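Phosphomethylpyrimidine kinase (Pyrococcus furiosus, PDB 2PB9) probably phosphorylates hydroxymethylpyrimidine and its phosphate and, through the C-terminal ThiN-family domain that forms this chain, joins pyrimidine and thiazole units into thiamine phosphate. Local coordinates at residues E91-Y100 with M168-V179; S120-P128 with T138-A146. All coordinates share one frame; numbering follows the deposited sequence.

Contact 1: residues E91-Y100 with M168-V179; sequences EYRSAINIRY and MILVFGRNPREV
Ser94 to Ile98 pair with Gly173 to Ile169 as antiparallel neighbours inside the mixed sheet of the ThiN-family domain. The backbone bonds come two by two at Ser94-Gly173, Ile96-Val171 and Ile98-Ile169, with Ile98 N to Ile169 O at 2.9 Å among them and the bond from Ile96 N to Val171 O weak. On the face of Ala95, Asn97, Leu170 and Phe172, the alanine methyl makes a low spot beside the Phe172 ring, whose CD2 comes to 3.8 Å from Ala95 CB. Leu170 CD2 rests on Asn97 CB at 3.5 Å. Helix 77-86 covers this face; the Asn97 amide is held by Asn34 N and Gly32 O, with a phosphate ion nearby. On the other face, branched aliphatic side chains interlock, Ile98 CG1 meeting Ile169 CG2 at 3.8 Å. Tyr100 closes the row, its ring edge lying 3.6 Å from Ile169 CG1 at CD1. Gly173 suits its place because a CB there would strike Val179 CG2, the methyl that fills the hollow 3.6 Å from Ser94 CB. Ser94 OG, buried beside it, is satisfied by its hydrogen bond with Val36 O. Tyr92 CG lies anti to its carbonyl carbon (chi1 -67°), which swings the ring beside Gly173 and under Arg174 CG, 3.3 Å from the ring centroid in a CH-pi contact. Were Tyr92 replaced by an alanine, the stem of Arg174 would probably lose the ring face it lies on, and a gap would open beside Gly173. The Arg174 guanidinium makes a salt bridge to Glu178, and Asn175 caps the helix with OD1 accepting from Glu178 N at 2.9 Å.

Contact 2: residues S120-P128 with T138-A146; sequences SFYDRREEP and TIPWGIETA
Ser120 OG donates to Ala146 O, joining strand 118-121, outermost in the sheet of this chain, to helix 138-149, although this 2.5 Å separation is too short to take literally. Next along the strand, Phe121 O lies 3.2 Å from Ala146 CA, a close approach that a bare methyl side chain permits. Tyr122 turns inward, its CG between the backbone N and the carbonyl carbon (chi1 67°), which lays the ring against the helix. Gly142 CA sits over one face, 3.4 Å from the ring centroid; a side chain there would collide with Tyr122 CE2, so glycine makes the groove that the ring fills. Ala146 CB stands at the ring's edge, and the His159 ring meets the tyrosine ring with the two planes nearly parallel. Strand 118-121, helix 138-149 and the parallel neighbouring strand 154-159 form a beta-alpha-beta crossover, and this contact is its strand-to-helix packing. The Asp123 carboxylate makes a salt bridge with Arg125 of a second subunit, while its carbonyl oxygen meets the edge of the Trp141 indole, 3.3 Å from CH2. Arg124, extended, brings NE to 4.0 Å from Thr138 CG2. Glu126 adds its carbonyl oxygen beside Trp141 CZ2 and receives Arg102 of the second subunit there. Glu127 does two jobs: its CB lies over one indole face, 3.9 Å from the centroid of the six-membered ring, with Thr145 OG1 over the opposite face, and its outstretched chain carries OE2 to Thr138 OG1, which donates to the syn lone pair at 2.6 Å. Pro128 brings CD to 3.7 Å from Trp141 NE1.

Overall arrangement
Both contacts belong to the same mixed sheet, their centres about 17 Å apart. Contact 1 lies near the centre of the chain, in the interior strands 94-98 and 168-173; contact 2 lies further out, at helix 138-149 and strand 118-121, outermost in the sheet of this chain. Strand 154-159 separates 168-173 from 118-121, yet the contacts still touch through Ile143 CD1 of the helix, which packs on Leu170 CD1 at 4.1 Å. The chain between the two strands of contact 1 includes the whole of contact 2 and the crossover it belongs to. Contact 2 also borders a second subunit, through Asp123, Arg125 and Glu126, so this side of the domain forms part of the subunit interface.

Contact 1: residues E91-Y100 with M168-V179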
loop_
_atom_site.group_PDB
_atom_site.type_symbol
_atom_site.label_atom_id
_atom_site.label_comp_id
_atom_site.label_asym_id
_atom_site.label_seq_id
_atom_site.Cartn_x
_atom_site.Cartn_y
_atom_site.Cartn_z
ATOM N N GLU A 91 -3.602 -25.285 -24.602
ATOM C CA GLU A 91 -4.862 -25.217 -25.333
ATOM C C GLU A 91 -5.642 -23.950 -25.005
ATOM O O GLU A 91 -6.552 -23.566 -25.733
ATOM C CB GLU A 91 -5.730 -26.434 -25.013
ATOM C CG GLU A 91 -5.075 -27.754 -25.361
ATOM C CD GLU A 91 -4.838 -27.913 -26.856
ATOM O OE1 GLU A 91 -4.225 -27.003 -27.465
ATOM O OE2 GLU A 91 -5.264 -28.949 -27.420
ATOM N N TYR A 92 -5.281 -23.293 -23.912
ATOM C CA TYR A 92 -5.989 -22.092 -23.509
ATOM C C TYR A 92 -5.332 -20.818 -23.991
ATOM O O TYR A 92 -4.564 -20.189 -23.262
ATOM C CB TYR A 92 -6.140 -22.077 -21.990
ATOM C CG TYR A 92 -7.049 -23.170 -21.508
ATOM C CD1 TYR A 92 -6.680 -24.512 -21.626
ATOM C CD2 TYR A 92 -8.318 -22.875 -21.016
ATOM C CE1 TYR A 92 -7.555 -25.536 -21.278
ATOM C CE2 TYR A 92 -9.207 -23.891 -20.660
ATOM C CZ TYR A 92 -8.818 -25.218 -20.797
ATOM O OH TYR A 92 -9.696 -26.223 -20.470
ATOM N N ARG A 93 -5.652 -20.433 -25.222
ATOM C CA ARG A 93 -5.082 -19.236 -25.810
ATOM C C ARG A 93 -6.021 -18.060 -25.918
ATOM O O ARG A 93 -5.825 -17.171 -26.746
ATOM C CB ARG A 93 -4.493 -19.542 -27.178
ATOM C CG ARG A 93 -5.136 -20.685 -27.900
ATOM C CD ARG A 93 -4.046 -21.575 -28.439
ATOM N NE ARG A 93 -4.479 -22.274 -29.636
ATOM C CZ ARG A 93 -4.788 -21.678 -30.781
ATOM N NH1 ARG A 93 -4.710 -20.360 -30.893
ATOM N NH2 ARG A 93 -5.180 -22.408 -31.814
ATOM N N SER A 94 -7.046 -18.057 -25.078
ATOM C CA SER A 94 -7.994 -16.962 -25.049
ATOM C C SER A 94 -8.125 -16.555 -23.592
ATOM O O SER A 94 -7.887 -17.362 -22.687
ATOM C CB SER A 94 -9.355 -17.398 -25.588
ATOM O OG SER A 94 -10.237 -16.286 -25.671
ATOM N N ALA A 95 -8.488 -15.300 -23.368
ATOM C CA ALA A 95 -8.658 -14.790 -22.016
ATOM C C ALA A 95 -9.313 -13.424 -22.089
ATOM O O ALA A 95 -9.477 -12.867 -23.173
ATOM C CB ALA A 95 -7.295 -14.685 -21.308
ATOM N N ILE A 96 -9.690 -12.896 -20.934
ATOM C CA ILE A 96 -10.304 -11.577 -20.853
ATOM C C ILE A 96 -10.174 -11.041 -19.431
ATOM O O ILE A 96 -10.282 -11.793 -18.458
ATOM C CB ILE A 96 -11.801 -11.616 -21.249
ATOM C CG1 ILE A 96 -12.357 -10.200 -21.305
ATOM C CG2 ILE A 96 -12.604 -12.423 -20.238
ATOM C CD1 ILE A 96 -13.768 -10.138 -21.832
ATOM N N ASN A 97 -9.910 -9.751 -19.297
ATOM C CA ASN A 97 -9.798 -9.206 -17.959
ATOM C C ASN A 97 -11.002 -8.326 -17.652
ATOM O O ASN A 97 -11.384 -7.456 -18.446
ATOM C CB ASN A 97 -8.487 -8.418 -17.768
ATOM C CG ASN A 97 -8.402 -7.166 -18.632
ATOM O OD1 ASN A 97 -8.047 -7.232 -19.810
ATOM N ND2 ASN A 97 -8.726 -6.016 -18.047
ATOM N N ILE A 98 -11.615 -8.583 -16.504
ATOM C CA ILE A 98 -12.760 -7.808 -16.089
ATOM C C ILE A 98 -12.524 -7.213 -14.718
ATOM O O ILE A 98 -11.626 -7.629 -13.988
ATOM C CB ILE A 98 -14.028 -8.662 -16.057
ATOM C CG1 ILE A 98 -13.815 -9.883 -15.165
ATOM C CG2 ILE A 98 -14.383 -9.102 -17.467
ATOM C CD1 ILE A 98 -15.071 -10.745 -15.004
ATOM N N ARG A 99 -13.348 -6.224 -14.392
ATOM C CA ARG A 99 -13.296 -5.512 -13.125
ATOM C C ARG A 99 -13.391 -6.434 -11.905
ATOM O O ARG A 99 -14.053 -7.473 -11.951
ATOM C CB ARG A 99 -14.443 -4.496 -13.084
ATOM C CG ARG A 99 -14.294 -3.420 -12.040
ATOM C CD ARG A 99 -15.322 -2.350 -12.263
ATOM N NE ARG A 99 -16.673 -2.848 -12.026
ATOM C CZ ARG A 99 -17.220 -2.994 -10.820
ATOM N NH1 ARG A 99 -16.534 -2.674 -9.727
ATOM N NH2 ARG A 99 -18.453 -3.467 -10.708
ATOM N N TYR A 100 -12.723 -6.047 -10.819
ATOM C CA TYR A 100 -12.770 -6.813 -9.579
ATOM C C TYR A 100 -13.570 -6.038 -8.529
ATOM O O TYR A 100 -13.559 -4.808 -8.502
ATOM C CB TYR A 100 -11.358 -7.071 -9.019
ATOM C CG TYR A 100 -11.358 -7.687 -7.619
ATOM C CD1 TYR A 100 -11.352 -9.075 -7.437
ATOM C CD2 TYR A 100 -11.458 -6.878 -6.478
ATOM C CE1 TYR A 100 -11.459 -9.644 -6.159
ATOM C CE2 TYR A 100 -11.569 -7.432 -5.201
ATOM C CZ TYR A 100 -11.574 -8.815 -5.047
ATOM O OH TYR A 100 -11.737 -9.368 -3.784
HETATM N N MSE A 168 -7.605 -7.142 -10.543
HETATM C CA MSE A 168 -8.158 -7.700 -11.767
HETATM C C MSE A 168 -8.631 -9.123 -11.593
HETATM O O MSE A 168 -8.186 -9.849 -10.702
HETATM C CB MSE A 168 -7.117 -7.720 -12.891
HETATM C CG MSE A 168 -7.008 -6.464 -13.706
HETATM SE SE MSE A 168 -8.710 -5.858 -14.386
HETATM C CE MSE A 168 -8.507 -4.001 -13.865
ATOM N N ILE A 169 -9.532 -9.514 -12.480
ATOM C CA ILE A 169 -10.051 -10.857 -12.511
ATOM C C ILE A 169 -9.802 -11.288 -13.952
ATOM O O ILE A 169 -10.254 -10.637 -14.899
ATOM C CB ILE A 169 -11.574 -10.895 -12.176
ATOM C CG1 ILE A 169 -11.778 -10.666 -10.669
ATOM C CG2 ILE A 169 -12.198 -12.223 -12.633
ATOM C CD1 ILE A 169 -13.237 -10.632 -10.229
ATOM N N LEU A 170 -9.032 -12.357 -14.109
ATOM C CA LEU A 170 -8.734 -12.903 -15.423
ATOM C C LEU A 170 -9.489 -14.229 -15.559
ATOM O O LEU A 170 -9.542 -15.035 -14.626
ATOM C CB LEU A 170 -7.228 -13.143 -15.573
ATOM C CG LEU A 170 -6.332 -11.984 -15.123
ATOM C CD1 LEU A 170 -4.880 -12.381 -15.272
ATOM C CD2 LEU A 170 -6.620 -10.747 -15.937
ATOM N N VAL A 171 -10.105 -14.427 -16.716
ATOM C CA VAL A 171 -10.832 -15.650 -16.990
ATOM C C VAL A 171 -10.332 -16.176 -18.317
ATOM O O VAL A 171 -10.288 -15.441 -19.304
ATOM C CB VAL A 171 -12.357 -15.414 -17.039
ATOM C CG1 VAL A 171 -12.653 -14.034 -17.567
ATOM C CG2 VAL A 171 -13.019 -16.471 -17.910
ATOM N N PHE A 172 -9.972 -17.472 -18.329
ATOM C CA PHE A 172 -9.380 -18.104 -19.500
ATOM C C PHE A 172 -10.339 -19.112 -20.111
ATOM O O PHE A 172 -11.198 -19.692 -19.483
ATOM C CB PHE A 172 -8.060 -18.782 -19.132
ATOM C CG PHE A 172 -7.114 -17.890 -18.388
ATOM C CD1 PHE A 172 -7.381 -17.515 -17.082
ATOM C CD2 PHE A 172 -5.962 -17.428 -18.997
ATOM C CE1 PHE A 172 -6.510 -16.692 -16.394
ATOM C CE2 PHE A 172 -5.087 -16.604 -18.314
ATOM C CZ PHE A 172 -5.360 -16.236 -17.010
ATOM N N GLY A 173 -10.079 -19.334 -21.416
ATOM C CA GLY A 173 -10.839 -20.280 -22.205
ATOM C C GLY A 173 -9.932 -20.764 -23.317
ATOM O O GLY A 173 -8.893 -20.157 -23.584
ATOM N N ARG A 174 -10.309 -21.851 -23.973
ATOM C CA ARG A 174 -9.490 -22.372 -25.047
ATOM C C ARG A 174 -9.701 -21.571 -26.328
ATOM O O ARG A 174 -8.874 -21.609 -27.234
ATOM C CB ARG A 174 -9.806 -23.847 -25.256
ATOM C CG ARG A 174 -9.635 -24.656 -23.988
ATOM C CD ARG A 174 -9.880 -26.117 -24.243
ATOM N NE ARG A 174 -11.184 -26.352 -24.849
ATOM C CZ ARG A 174 -11.547 -27.514 -25.384
ATOM N NH1 ARG A 174 -10.697 -28.534 -25.380
ATOM N NH2 ARG A 174 -12.751 -27.657 -25.932
ATOM N N ASN A 175 -10.808 -20.844 -26.395
ATOM C CA ASN A 175 -11.115 -19.998 -27.546
ATOM C C ASN A 175 -12.039 -18.894 -27.032
ATOM O O ASN A 175 -12.570 -18.996 -25.925
ATOM C CB ASN A 175 -11.804 -20.811 -28.652
ATOM C CG ASN A 175 -13.101 -21.462 -28.184
ATOM O OD1 ASN A 175 -14.073 -20.779 -27.857
ATOM N ND2 ASN A 175 -13.115 -22.786 -28.145
ATOM N N PRO A 176 -12.228 -17.818 -27.810
ATOM C CA PRO A 176 -13.106 -16.735 -27.359
ATOM C C PRO A 176 -14.549 -17.105 -27.035
ATOM O O PRO A 176 -15.144 -16.511 -26.142
ATOM C CB PRO A 176 -12.991 -15.690 -28.480
ATOM C CG PRO A 176 -12.377 -16.424 -29.625
ATOM C CD PRO A 176 -11.443 -17.389 -28.973
ATOM N N ARG A 177 -15.111 -18.084 -27.737
ATOM C CA ARG A 177 -16.490 -18.486 -27.476
ATOM C C ARG A 177 -16.627 -19.025 -26.063
ATOM O O ARG A 177 -17.570 -18.691 -25.357
ATOM C CB ARG A 177 -16.947 -19.541 -28.483
ATOM N N GLU A 178 -15.684 -19.857 -25.641
ATOM C CA GLU A 178 -15.743 -20.423 -24.300
ATOM C C GLU A 178 -15.573 -19.351 -23.235
ATOM O O GLU A 178 -16.233 -19.380 -22.190
ATOM C CB GLU A 178 -14.681 -21.503 -24.143
ATOM C CG GLU A 178 -15.098 -22.801 -24.799
ATOM C CD GLU A 178 -14.015 -23.855 -24.761
ATOM O OE1 GLU A 178 -13.320 -23.959 -23.714
ATOM O OE2 GLU A 178 -13.874 -24.583 -25.776
ATOM N N VAL A 179 -14.685 -18.404 -23.507
ATOM C CA VAL A 179 -14.453 -17.326 -22.570
ATOM C C VAL A 179 -15.777 -16.582 -22.442
ATOM O O VAL A 179 -16.334 -16.451 -21.346
ATOM C CB VAL A 179 -13.344 -16.367 -23.076
ATOM C CG1 VAL A 179 -13.262 -15.138 -22.178
ATOM C CG2 VAL A 179 -11.990 -17.090 -23.100
#

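Contact 2: residues S120-P128 with T138-A146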
loop_
_atom_site.group_PDB
_atom_site.type_symbol
_atom_site.label_atom_id
_atom_site.label_comp_id
_atom_site.label_asym_id
_atom_site.label_seq_id
_atom_site.Cartn_x
_atom_site.Cartn_y
_atom_site.Cartn_z
ATOM N N SER A 120 -8.018 -19.532 -8.912
ATOM C CA SER A 120 -6.845 -19.351 -8.076
ATOM C C SER A 120 -6.529 -17.864 -8.069
ATOM O O SER A 120 -7.285 -17.058 -8.619
ATOM C CB SER A 120 -5.671 -20.153 -8.621
ATOM O OG SER A 120 -4.644 -20.268 -7.648
ATOM N N PHE A 121 -5.420 -17.486 -7.451
ATOM C CA PHE A 121 -5.074 -16.074 -7.387
ATOM C C PHE A 121 -3.614 -15.932 -7.053
ATOM O O PHE A 121 -2.914 -16.918 -6.829
ATOM C CB PHE A 121 -5.894 -15.379 -6.288
ATOM C CG PHE A 121 -5.566 -15.860 -4.893
ATOM C CD1 PHE A 121 -4.441 -15.379 -4.215
ATOM C CD2 PHE A 121 -6.344 -16.845 -4.278
ATOM C CE1 PHE A 121 -4.088 -15.873 -2.945
ATOM C CE2 PHE A 121 -6.002 -17.350 -3.006
ATOM C CZ PHE A 121 -4.870 -16.862 -2.341
ATOM N N TYR A 122 -3.165 -14.686 -7.021
ATOM C CA TYR A 122 -1.797 -14.373 -6.655
ATOM C C TYR A 122 -1.813 -13.016 -5.978
ATOM O O TYR A 122 -2.658 -12.177 -6.280
ATOM C CB TYR A 122 -0.881 -14.382 -7.884
ATOM C CG TYR A 122 -1.116 -13.292 -8.906
ATOM C CD1 TYR A 122 -0.800 -11.969 -8.623
ATOM C CD2 TYR A 122 -1.556 -13.604 -10.195
ATOM C CE1 TYR A 122 -0.902 -10.982 -9.599
ATOM C CE2 TYR A 122 -1.657 -12.619 -11.180
ATOM C CZ TYR A 122 -1.323 -11.313 -10.874
ATOM O OH TYR A 122 -1.353 -10.339 -11.842
ATOM N N ASP A 123 -0.899 -12.823 -5.036
ATOM C CA ASP A 123 -0.811 -11.574 -4.301
ATOM C C ASP A 123 0.579 -11.007 -4.496
ATOM O O ASP A 123 1.568 -11.639 -4.136
ATOM C CB ASP A 123 -1.096 -11.823 -2.815
ATOM C CG ASP A 123 -1.019 -10.557 -1.980
ATOM O OD1 ASP A 123 -1.144 -9.447 -2.537
ATOM O OD2 ASP A 123 -0.844 -10.675 -0.754
ATOM N N ARG A 124 0.644 -9.816 -5.075
ATOM C CA ARG A 124 1.908 -9.153 -5.342
ATOM C C ARG A 124 2.691 -8.853 -4.066
ATOM O O ARG A 124 3.903 -8.606 -4.116
ATOM C CB ARG A 124 1.653 -7.862 -6.128
ATOM C CG ARG A 124 1.212 -8.107 -7.557
ATOM C CD ARG A 124 0.625 -6.866 -8.224
ATOM N NE ARG A 124 0.359 -7.126 -9.639
ATOM C CZ ARG A 124 -0.381 -6.358 -10.438
ATOM N NH1 ARG A 124 -0.958 -5.249 -9.976
ATOM N NH2 ARG A 124 -0.547 -6.715 -11.709
ATOM N N ARG A 125 2.006 -8.867 -2.926
ATOM C CA ARG A 125 2.683 -8.602 -1.667
ATOM C C ARG A 125 3.599 -9.765 -1.313
ATOM O O ARG A 125 4.547 -9.613 -0.543
ATOM C CB ARG A 125 1.671 -8.362 -0.544
ATOM C CG ARG A 125 1.247 -6.913 -0.412
ATOM C CD ARG A 125 0.288 -6.730 0.750
ATOM N NE ARG A 125 -0.831 -7.653 0.629
ATOM C CZ ARG A 125 -1.900 -7.667 1.420
ATOM N NH1 ARG A 125 -2.018 -6.799 2.421
ATOM N NH2 ARG A 125 -2.863 -8.554 1.199
ATOM N N GLU A 126 3.322 -10.928 -1.891
ATOM C CA GLU A 126 4.136 -12.109 -1.623
ATOM C C GLU A 126 5.175 -12.299 -2.731
ATOM O O GLU A 126 5.802 -13.356 -2.848
ATOM C CB GLU A 126 3.228 -13.338 -1.503
ATOM C CG GLU A 126 2.026 -13.095 -0.583
ATOM C CD GLU A 126 1.254 -14.358 -0.246
ATOM O OE1 GLU A 126 1.797 -15.213 0.482
ATOM O OE2 GLU A 126 0.101 -14.495 -0.704
ATOM N N GLU A 127 5.365 -11.249 -3.525
ATOM C CA GLU A 127 6.306 -11.278 -4.631
ATOM C C GLU A 127 7.746 -10.919 -4.260
ATOM O O GLU A 127 8.015 -9.907 -3.613
ATOM C CB GLU A 127 5.807 -10.360 -5.751
ATOM C CG GLU A 127 6.791 -10.114 -6.886
ATOM C CD GLU A 127 6.194 -9.272 -8.031
ATOM O OE1 GLU A 127 5.265 -8.459 -7.777
ATOM O OE2 GLU A 127 6.670 -9.407 -9.189
ATOM N N PRO A 128 8.693 -11.775 -4.662
ATOM C CA PRO A 128 10.113 -11.573 -4.394
ATOM C C PRO A 128 10.544 -10.242 -4.976
ATOM O O PRO A 128 10.341 -9.976 -6.163
ATOM C CB PRO A 128 10.762 -12.750 -5.107
ATOM C CG PRO A 128 9.725 -13.830 -4.954
ATOM C CD PRO A 128 8.461 -13.093 -5.283
ATOM N N THR A 138 6.594 -9.663 -13.560
ATOM C CA THR A 138 5.487 -9.770 -12.606
ATOM C C THR A 138 4.228 -10.477 -13.106
ATOM O O THR A 138 3.658 -11.302 -12.388
ATOM C CB THR A 138 5.060 -8.377 -12.087
ATOM O OG1 THR A 138 6.066 -7.864 -11.209
ATOM C CG2 THR A 138 3.745 -8.471 -11.339
ATOM N N ILE A 139 3.773 -10.148 -14.310
ATOM C CA ILE A 139 2.573 -10.797 -14.813
ATOM C C ILE A 139 2.811 -12.302 -14.895
ATOM O O ILE A 139 2.007 -13.094 -14.394
ATOM C CB ILE A 139 2.154 -10.240 -16.180
ATOM C CG1 ILE A 139 1.896 -8.732 -16.043
ATOM C CG2 ILE A 139 0.897 -10.949 -16.669
ATOM C CD1 ILE A 139 1.491 -8.027 -17.323
ATOM N N PRO A 140 3.922 -12.719 -15.521
ATOM C CA PRO A 140 4.168 -14.162 -15.597
ATOM C C PRO A 140 4.316 -14.773 -14.203
ATOM O O PRO A 140 3.811 -15.866 -13.947
ATOM C CB PRO A 140 5.435 -14.259 -16.446
ATOM C CG PRO A 140 6.079 -12.909 -16.288
ATOM C CD PRO A 140 4.918 -11.968 -16.299
ATOM N N TRP A 141 4.990 -14.065 -13.300
ATOM C CA TRP A 141 5.150 -14.550 -11.933
ATOM C C TRP A 141 3.778 -14.838 -11.321
ATOM O O TRP A 141 3.552 -15.894 -10.715
ATOM C CB TRP A 141 5.843 -13.513 -11.057
ATOM C CG TRP A 141 5.868 -13.933 -9.616
ATOM C CD1 TRP A 141 6.779 -14.757 -9.021
ATOM C CD2 TRP A 141 4.905 -13.600 -8.598
ATOM N NE1 TRP A 141 6.446 -14.958 -7.704
ATOM C CE2 TRP A 141 5.303 -14.261 -7.417
ATOM C CE3 TRP A 141 3.747 -12.809 -8.574
ATOM C CZ2 TRP A 141 4.584 -14.156 -6.217
ATOM C CZ3 TRP A 141 3.027 -12.706 -7.377
ATOM C CH2 TRP A 141 3.453 -13.379 -6.215
ATOM N N GLY A 142 2.870 -13.882 -11.468
ATOM C CA GLY A 142 1.540 -14.048 -10.927
ATOM C C GLY A 142 0.838 -15.281 -11.456
ATOM O O GLY A 142 0.347 -16.098 -10.673
ATOM N N ILE A 143 0.801 -15.423 -12.782
ATOM C CA ILE A 143 0.143 -16.556 -13.428
ATOM C C ILE A 143 0.654 -17.901 -12.911
ATOM O O ILE A 143 -0.128 -18.801 -12.626
ATOM C CB ILE A 143 0.311 -16.499 -14.977
ATOM C CG1 ILE A 143 -0.252 -15.179 -15.520
ATOM C CG2 ILE A 143 -0.418 -17.675 -15.638
ATOM C CD1 ILE A 143 -1.713 -14.930 -15.207
ATOM N N GLU A 144 1.968 -18.030 -12.784
ATOM C CA GLU A 144 2.564 -19.268 -12.294
ATOM C C GLU A 144 2.209 -19.499 -10.834
ATOM O O GLU A 144 1.822 -20.594 -10.439
ATOM C CB GLU A 144 4.078 -19.207 -12.428
ATOM C CG GLU A 144 4.569 -19.036 -13.838
ATOM C CD GLU A 144 6.051 -18.765 -13.880
ATOM O OE1 GLU A 144 6.805 -19.550 -13.258
ATOM O OE2 GLU A 144 6.457 -17.772 -14.527
ATOM N N THR A 145 2.366 -18.456 -10.032
ATOM C CA THR A 145 2.053 -18.539 -8.618
ATOM C C THR A 145 0.639 -19.069 -8.484
ATOM O O THR A 145 0.402 -20.044 -7.779
ATOM C CB THR A 145 2.169 -17.149 -7.967
ATOM O OG1 THR A 145 3.546 -16.767 -7.925
ATOM C CG2 THR A 145 1.604 -17.148 -6.566
ATOM N N ALA A 146 -0.291 -18.430 -9.188
ATOM C CA ALA A 146 -1.699 -18.815 -9.166
ATOM C C ALA A 146 -1.948 -20.237 -9.677
ATOM O O ALA A 146 -2.750 -20.983 -9.110
ATOM C CB ALA A 146 -2.500 -17.837 -9.985
#